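Local coordinates for probable transcriptional regulator, LysR family protein (PDB 2QL3), which probably acts as a DNA-binding transcription factor of the LysR family, represented here by its C-terminal effector-binding-type domain alone, at residues M119-E124 and W151-Q156; N44-Q49 and G53-A58. All blocks are in the same frame, centred on the assembly; numbering follows the deposited sequence.

Contact 1 of 2, residues M119-E124 and W151-Q156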
loop_
_atom_site.group_PDB
_atom_site.type_symbol
_atom_site.label_atom_id
_atom_site.label_comp_id
_atom_site.label_asym_id
_atom_site.label_seq_id
_atom_site.Cartn_x
_atom_site.Cartn_y
_atom_site.Cartn_z
HETATM N N MSE A 119 4.376 -3.226 18.922
HETATM C CA MSE A 119 4.231 -2.820 20.353
HETATM C C MSE A 119 4.947 -3.797 21.267
HETATM O O MSE A 119 5.472 -3.401 22.318
HETATM C CB MSE A 119 2.768 -2.764 20.802
HETATM C CG MSE A 119 1.911 -1.699 20.189
HETATM SE SE MSE A 119 2.771 0.060 20.077
HETATM C CE MSE A 119 1.160 1.094 19.568
ATOM N N ASP A 120 4.965 -5.078 20.861
ATOM C CA ASP A 120 5.652 -6.149 21.621
ATOM C C ASP A 120 7.150 -5.942 21.628
ATOM O O ASP A 120 7.770 -6.056 22.665
ATOM C CB ASP A 120 5.326 -7.599 21.113
ATOM C CG ASP A 120 3.863 -8.070 21.432
ATOM O OD1 ASP A 120 3.144 -7.419 22.206
ATOM O OD2 ASP A 120 3.430 -9.114 20.883
ATOM N N VAL A 121 7.737 -5.602 20.484
ATOM C CA VAL A 121 9.186 -5.385 20.436
ATOM C C VAL A 121 9.706 -4.096 21.102
ATOM O O VAL A 121 10.787 -4.087 21.678
ATOM C CB VAL A 121 9.818 -5.722 19.036
ATOM C CG1 VAL A 121 8.767 -6.285 18.056
ATOM C CG2 VAL A 121 10.658 -4.598 18.448
ATOM N N CYS A 122 8.926 -3.012 21.048
ATOM C CA CYS A 122 9.245 -1.840 21.886
ATOM C C CYS A 122 9.126 -2.199 23.349
ATOM O O CYS A 122 9.993 -1.852 24.157
ATOM C CB CYS A 122 8.331 -0.666 21.582
ATOM S SG CYS A 122 8.558 0.022 19.894
ATOM N N ARG A 123 8.012 -2.841 23.693
ATOM C CA ARG A 123 7.695 -3.201 25.094
ATOM C C ARG A 123 8.882 -3.934 25.641
ATOM O O ARG A 123 9.272 -3.696 26.760
ATOM C CB ARG A 123 6.467 -4.117 25.141
ATOM C CG ARG A 123 5.816 -4.298 26.450
ATOM C CD ARG A 123 4.563 -5.103 26.276
ATOM N NE ARG A 123 4.803 -6.322 26.995
ATOM C CZ ARG A 123 4.676 -7.560 26.533
ATOM N NH1 ARG A 123 4.215 -7.799 25.318
ATOM N NH2 ARG A 123 4.976 -8.564 27.350
ATOM N N GLU A 124 9.470 -4.811 24.830
ATOM C CA GLU A 124 10.627 -5.617 25.277
ATOM C C GLU A 124 11.922 -4.788 25.421
ATOM O O GLU A 124 12.747 -5.062 26.283
ATOM C CB GLU A 124 10.818 -6.872 24.404
ATOM C CG GLU A 124 11.952 -6.774 23.400
ATOM C CD GLU A 124 12.221 -8.096 22.719
ATOM O OE1 GLU A 124 12.427 -9.077 23.461
ATOM O OE2 GLU A 124 12.213 -8.145 21.455
ATOM N N TRP A 151 10.404 7.514 12.798
ATOM C CA TRP A 151 11.091 6.269 12.522
ATOM C C TRP A 151 10.019 5.185 12.505
ATOM O O TRP A 151 8.965 5.345 13.148
ATOM C CB TRP A 151 12.152 5.987 13.612
ATOM C CG TRP A 151 11.625 5.877 15.039
ATOM C CD1 TRP A 151 11.502 6.902 15.949
ATOM C CD2 TRP A 151 11.168 4.700 15.706
ATOM N NE1 TRP A 151 11.003 6.428 17.133
ATOM C CE2 TRP A 151 10.777 5.082 17.011
ATOM C CE3 TRP A 151 11.039 3.349 15.326
ATOM C CZ2 TRP A 151 10.284 4.172 17.944
ATOM C CZ3 TRP A 151 10.563 2.441 16.264
ATOM C CH2 TRP A 151 10.192 2.856 17.563
ATOM N N THR A 152 10.280 4.071 11.827
ATOM C CA THR A 152 9.385 2.940 11.955
ATOM C C THR A 152 10.094 1.622 12.194
ATOM O O THR A 152 11.313 1.540 12.213
ATOM C CB THR A 152 8.364 2.827 10.773
ATOM O OG1 THR A 152 7.242 2.032 11.206
ATOM C CG2 THR A 152 9.015 2.235 9.468
ATOM N N LEU A 153 9.318 0.577 12.379
ATOM C CA LEU A 153 9.872 -0.767 12.238
ATOM C C LEU A 153 9.023 -1.599 11.322
ATOM O O LEU A 153 7.802 -1.525 11.379
ATOM C CB LEU A 153 10.093 -1.443 13.593
ATOM C CG LEU A 153 9.052 -1.728 14.644
ATOM C CD1 LEU A 153 8.716 -3.209 14.578
ATOM C CD2 LEU A 153 9.610 -1.416 16.016
ATOM N N LEU A 154 9.697 -2.378 10.477
ATOM C CA LEU A 154 9.075 -3.131 9.385
ATOM C C LEU A 154 9.663 -4.527 9.310
ATOM O O LEU A 154 10.850 -4.753 9.588
ATOM C CB LEU A 154 9.275 -2.412 8.024
ATOM C CG LEU A 154 8.614 -1.010 7.780
ATOM C CD1 LEU A 154 9.115 -0.417 6.498
ATOM C CD2 LEU A 154 7.049 -0.943 7.854
ATOM N N LEU A 155 8.810 -5.460 8.887
ATOM C CA LEU A 155 9.130 -6.876 8.818
ATOM C C LEU A 155 9.660 -7.220 7.435
ATOM O O LEU A 155 10.186 -8.313 7.217
ATOM C CB LEU A 155 7.887 -7.737 9.143
ATOM C CG LEU A 155 7.615 -7.969 10.634
ATOM C CD1 LEU A 155 8.627 -8.958 11.149
ATOM C CD2 LEU A 155 7.762 -6.707 11.472
ATOM N N GLN A 156 9.470 -6.315 6.492
ATOM C CA GLN A 156 9.994 -6.565 5.179
ATOM C C GLN A 156 10.696 -5.344 4.610
ATOM O O GLN A 156 10.478 -4.212 5.042
ATOM C CB GLN A 156 8.874 -6.981 4.239
ATOM C CG GLN A 156 8.022 -8.142 4.760
ATOM C CD GLN A 156 7.009 -8.488 3.765
ATOM O OE1 GLN A 156 5.848 -8.037 3.856
ATOM N NE2 GLN A 156 7.432 -9.236 2.746
#
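Cys-122 and Val-121, neighbours on helix 114-125, meet Trp-151 and Leu-153 of the strand region 151-156 through a small, wholly apolar interface. Cys-122 SG and Leu-153 CD2 carry the contact between them. With SG turned beside its own backbone N (chi1 -66°), the sulfur lies 4.0 Å from CH2 of Trp-151, at the rim of the indole and close to its plane; SG is 5.4 Å from the centroid of the six-membered ring and 87° off the normal, an edge-on sulfur-aromatic contact. The same sulfur is 4.3 Å from CD2 of Leu-153. That methyl also meets CG2 of Val-121 tip to tip at 4.1 Å, while lying in plane at the edge of the indole, and is thus shared by three side chains. Trp-151 and Leu-153 both hold CG between backbone N and carbonyl carbon (chi1 59° in each), which sends indole and isobutyl group to the helix together. Indole NE1 is hydrogen-bonded to the carbonyl O of His-104. Leu-98 covers Val-121 and Cys-122, and Met-106 lies against Trp-151 and Leu-153. Such helix-on-sheet packing forms part of the hydrophobic core of one α/β lobe of the periplasmic-binding-protein-like fold found in LysR regulators.

Contact 2 of 2, residues N44-Q49 and G53-A58. With PO4 (phosphate ion), chain O; PO4 (phosphate ion), chain Q.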
loop_
_atom_site.group_PDB
_atom_site.type_symbol
_atom_site.label_atom_id
_atom_site.label_comp_id
_atom_site.label_asym_id
_atom_site.label_seq_id
_atom_site.Cartn_x
_atom_site.Cartn_y
_atom_site.Cartn_z
ATOM N N ASN A 44 -8.477 -10.799 10.527
ATOM C CA ASN A 44 -9.680 -11.642 10.760
ATOM C C ASN A 44 -10.408 -12.084 9.497
ATOM O O ASN A 44 -10.952 -13.187 9.445
ATOM C CB ASN A 44 -10.675 -10.990 11.717
ATOM C CG ASN A 44 -10.022 -10.589 13.057
ATOM O OD1 ASN A 44 -8.892 -10.969 13.327
ATOM N ND2 ASN A 44 -10.749 -9.874 13.898
ATOM N N ARG A 45 -10.456 -11.215 8.509
ATOM C CA ARG A 45 -11.227 -11.489 7.333
ATOM C C ARG A 45 -10.568 -12.627 6.605
ATOM O O ARG A 45 -11.272 -13.558 6.177
ATOM C CB ARG A 45 -11.438 -10.223 6.458
ATOM C CG ARG A 45 -12.332 -9.158 7.119
ATOM C CD ARG A 45 -12.415 -7.827 6.280
ATOM N NE ARG A 45 -12.587 -8.098 4.845
ATOM C CZ ARG A 45 -13.715 -7.902 4.150
ATOM N NH1 ARG A 45 -13.770 -8.245 2.875
ATOM N NH2 ARG A 45 -14.791 -7.392 4.735
ATOM N N LEU A 46 -9.236 -12.646 6.530
ATOM C CA LEU A 46 -8.517 -13.788 5.833
ATOM C C LEU A 46 -8.764 -15.101 6.603
ATOM O O LEU A 46 -9.046 -16.152 6.025
ATOM C CB LEU A 46 -7.002 -13.527 5.724
ATOM C CG LEU A 46 -6.307 -14.098 4.441
ATOM C CD1 LEU A 46 -6.813 -13.273 3.274
ATOM C CD2 LEU A 46 -4.821 -14.019 4.472
ATOM N N ARG A 47 -8.726 -15.030 7.934
ATOM C CA ARG A 47 -8.950 -16.228 8.770
ATOM C C ARG A 47 -10.372 -16.783 8.568
ATOM O O ARG A 47 -10.604 -18.000 8.443
ATOM C CB ARG A 47 -8.691 -15.856 10.254
ATOM C CG ARG A 47 -9.192 -16.877 11.284
ATOM C CD ARG A 47 -8.807 -16.454 12.734
ATOM N NE ARG A 47 -9.919 -15.726 13.331
ATOM C CZ ARG A 47 -9.897 -14.480 13.738
ATOM N NH1 ARG A 47 -8.731 -13.766 13.728
ATOM N NH2 ARG A 47 -11.042 -13.968 14.235
ATOM N N THR A 48 -11.317 -15.851 8.556
ATOM C CA THR A 48 -12.717 -16.096 8.319
ATOM C C THR A 48 -12.999 -16.720 6.939
ATOM O O THR A 48 -13.780 -17.651 6.824
ATOM C CB THR A 48 -13.450 -14.734 8.495
ATOM O OG1 THR A 48 -13.764 -14.628 9.889
ATOM C CG2 THR A 48 -14.713 -14.674 7.694
ATOM N N GLN A 49 -12.350 -16.202 5.910
ATOM C CA GLN A 49 -12.436 -16.774 4.571
ATOM C C GLN A 49 -11.828 -18.175 4.517
ATOM O O GLN A 49 -12.485 -19.129 4.020
ATOM C CB GLN A 49 -11.845 -15.786 3.527
ATOM C CG GLN A 49 -12.745 -14.567 3.390
ATOM C CD GLN A 49 -12.070 -13.301 2.796
ATOM O OE1 GLN A 49 -12.474 -12.168 3.109
ATOM N NE2 GLN A 49 -11.098 -13.493 1.930
ATOM N N GLY A 53 -13.803 -21.975 3.687
ATOM C CA GLY A 53 -13.453 -22.579 2.425
ATOM C C GLY A 53 -13.410 -21.649 1.235
ATOM O O GLY A 53 -13.428 -22.094 0.104
ATOM N N GLU A 54 -13.389 -20.352 1.492
ATOM C CA GLU A 54 -13.383 -19.385 0.423
ATOM C C GLU A 54 -11.974 -19.250 -0.111
ATOM O O GLU A 54 -11.794 -18.800 -1.241
ATOM C CB GLU A 54 -13.855 -18.000 0.927
ATOM C CG GLU A 54 -15.339 -17.902 1.240
ATOM C CD GLU A 54 -15.701 -16.470 1.702
ATOM O OE1 GLU A 54 -15.939 -16.270 2.926
ATOM O OE2 GLU A 54 -15.723 -15.550 0.842
ATOM N N LEU A 55 -10.991 -19.567 0.730
ATOM C CA LEU A 55 -9.593 -19.633 0.352
ATOM C C LEU A 55 -9.131 -21.068 0.511
ATOM O O LEU A 55 -9.605 -21.753 1.406
ATOM C CB LEU A 55 -8.726 -18.727 1.234
ATOM C CG LEU A 55 -8.994 -17.231 1.235
ATOM C CD1 LEU A 55 -8.125 -16.618 2.341
ATOM C CD2 LEU A 55 -8.678 -16.652 -0.132
ATOM N N ASP A 56 -8.230 -21.504 -0.367
ATOM C CA ASP A 56 -7.606 -22.832 -0.252
ATOM C C ASP A 56 -6.400 -22.724 0.686
ATOM O O ASP A 56 -6.201 -23.560 1.565
ATOM C CB ASP A 56 -7.108 -23.380 -1.603
ATOM C CG ASP A 56 -8.258 -23.777 -2.592
ATOM O OD1 ASP A 56 -8.679 -24.946 -2.529
ATOM O OD2 ASP A 56 -8.749 -22.951 -3.417
ATOM N N VAL A 57 -5.595 -21.681 0.458
ATOM C CA VAL A 57 -4.341 -21.453 1.167
ATOM C C VAL A 57 -4.205 -19.955 1.440
ATOM O O VAL A 57 -4.921 -19.132 0.862
ATOM C CB VAL A 57 -3.082 -21.978 0.386
ATOM C CG1 VAL A 57 -3.163 -23.492 0.143
ATOM C CG2 VAL A 57 -2.904 -21.262 -0.939
ATOM N N ALA A 58 -3.335 -19.636 2.391
ATOM C CA ALA A 58 -3.020 -18.254 2.773
ATOM C C ALA A 58 -1.489 -18.130 2.888
ATOM O O ALA A 58 -0.788 -19.081 3.360
ATOM C CB ALA A 58 -3.693 -17.945 4.126
HETATM P P PO4 O . -9.758 -7.341 10.719
HETATM O O1 PO4 O . -8.687 -8.107 11.445
HETATM O O2 PO4 O . -10.055 -8.005 9.361
HETATM O O3 PO4 O . -11.084 -7.335 11.391
HETATM O O4 PO4 O . -9.251 -5.903 10.468
HETATM P P PO4 Q . -17.476 -8.467 1.763
HETATM O O1 PO4 Q . -16.870 -9.758 2.288
HETATM O O2 PO4 Q . -18.669 -8.788 0.870
HETATM O O3 PO4 Q . -17.936 -7.619 2.936
HETATM O O4 PO4 Q . -16.433 -7.698 0.966
#
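In Leu-46 the first torsion, some 30° short of anti (chi1 -147°), and a chi2 of 69° swing the isobutyl group off helix 43-51 toward Leu-55 and Ala-58, whereas Leu-55 keeps CG beside its backbone N (chi1 -61°) and extends toward the helix. The two leucines cross at about a right angle, CD1 of Leu-46 resting 3.7 Å from CD1 of Leu-55. The other branch of Leu-46, CD2, reaches CB of Ala-58 at 4.1 Å, so one side chain spans the turn and the start of strand 57-61. Beside this pair, CB of Gln-49 packs on CG of Leu-55 at 3.9 Å, and Gln-49 and Glu-54 cross at a slant, CG of Gln-49 lying 3.6 Å from OE1 of Glu-54. Here the helix ends in a Schellman motif: Gly-53, with positive phi, reverses the chain, and Glu-54 N donates to Gln-49 O over 3.0 Å, tilted from the carbonyl plane. After three loop residues the chain enters strand 57-61, which lies beside strand 5-11 in the parallel part of the sheet. At the opposite end of the segment a phosphate ion, probably from the crystallisation liquor, accepts a nearly straight bond from Asn-44 N to its O1 (2.9 Å) and a weak one from Arg-45 N to O2. Arg-45, bent at chi3, sends NH1 weakly to O4 of a second phosphate (3.3 Å), while its NE forms a salt bridge with Asp-41.

Contacts 1 and 2 lie on opposite sides of the chain's centre, their own centres 26 Å apart and their nearest atoms about 12 Å apart, so neither touches the other. Contact 2 closes early in the chain, before contact 1 opens, and each packs a helix against strands of one mixed sheet: strand 57-61 pairs with 182-189, which in turn pairs with 69-84, the partner of 152-154. Their placement is consistent with one contact in each lobe of the periplasmic-binding-protein-like domain, the shared sheet running between them. Contact 1 is fully buried, contact 2 partly so, and only contact 2 is accompanied by phosphate ions, which do not by themselves identify an effector site.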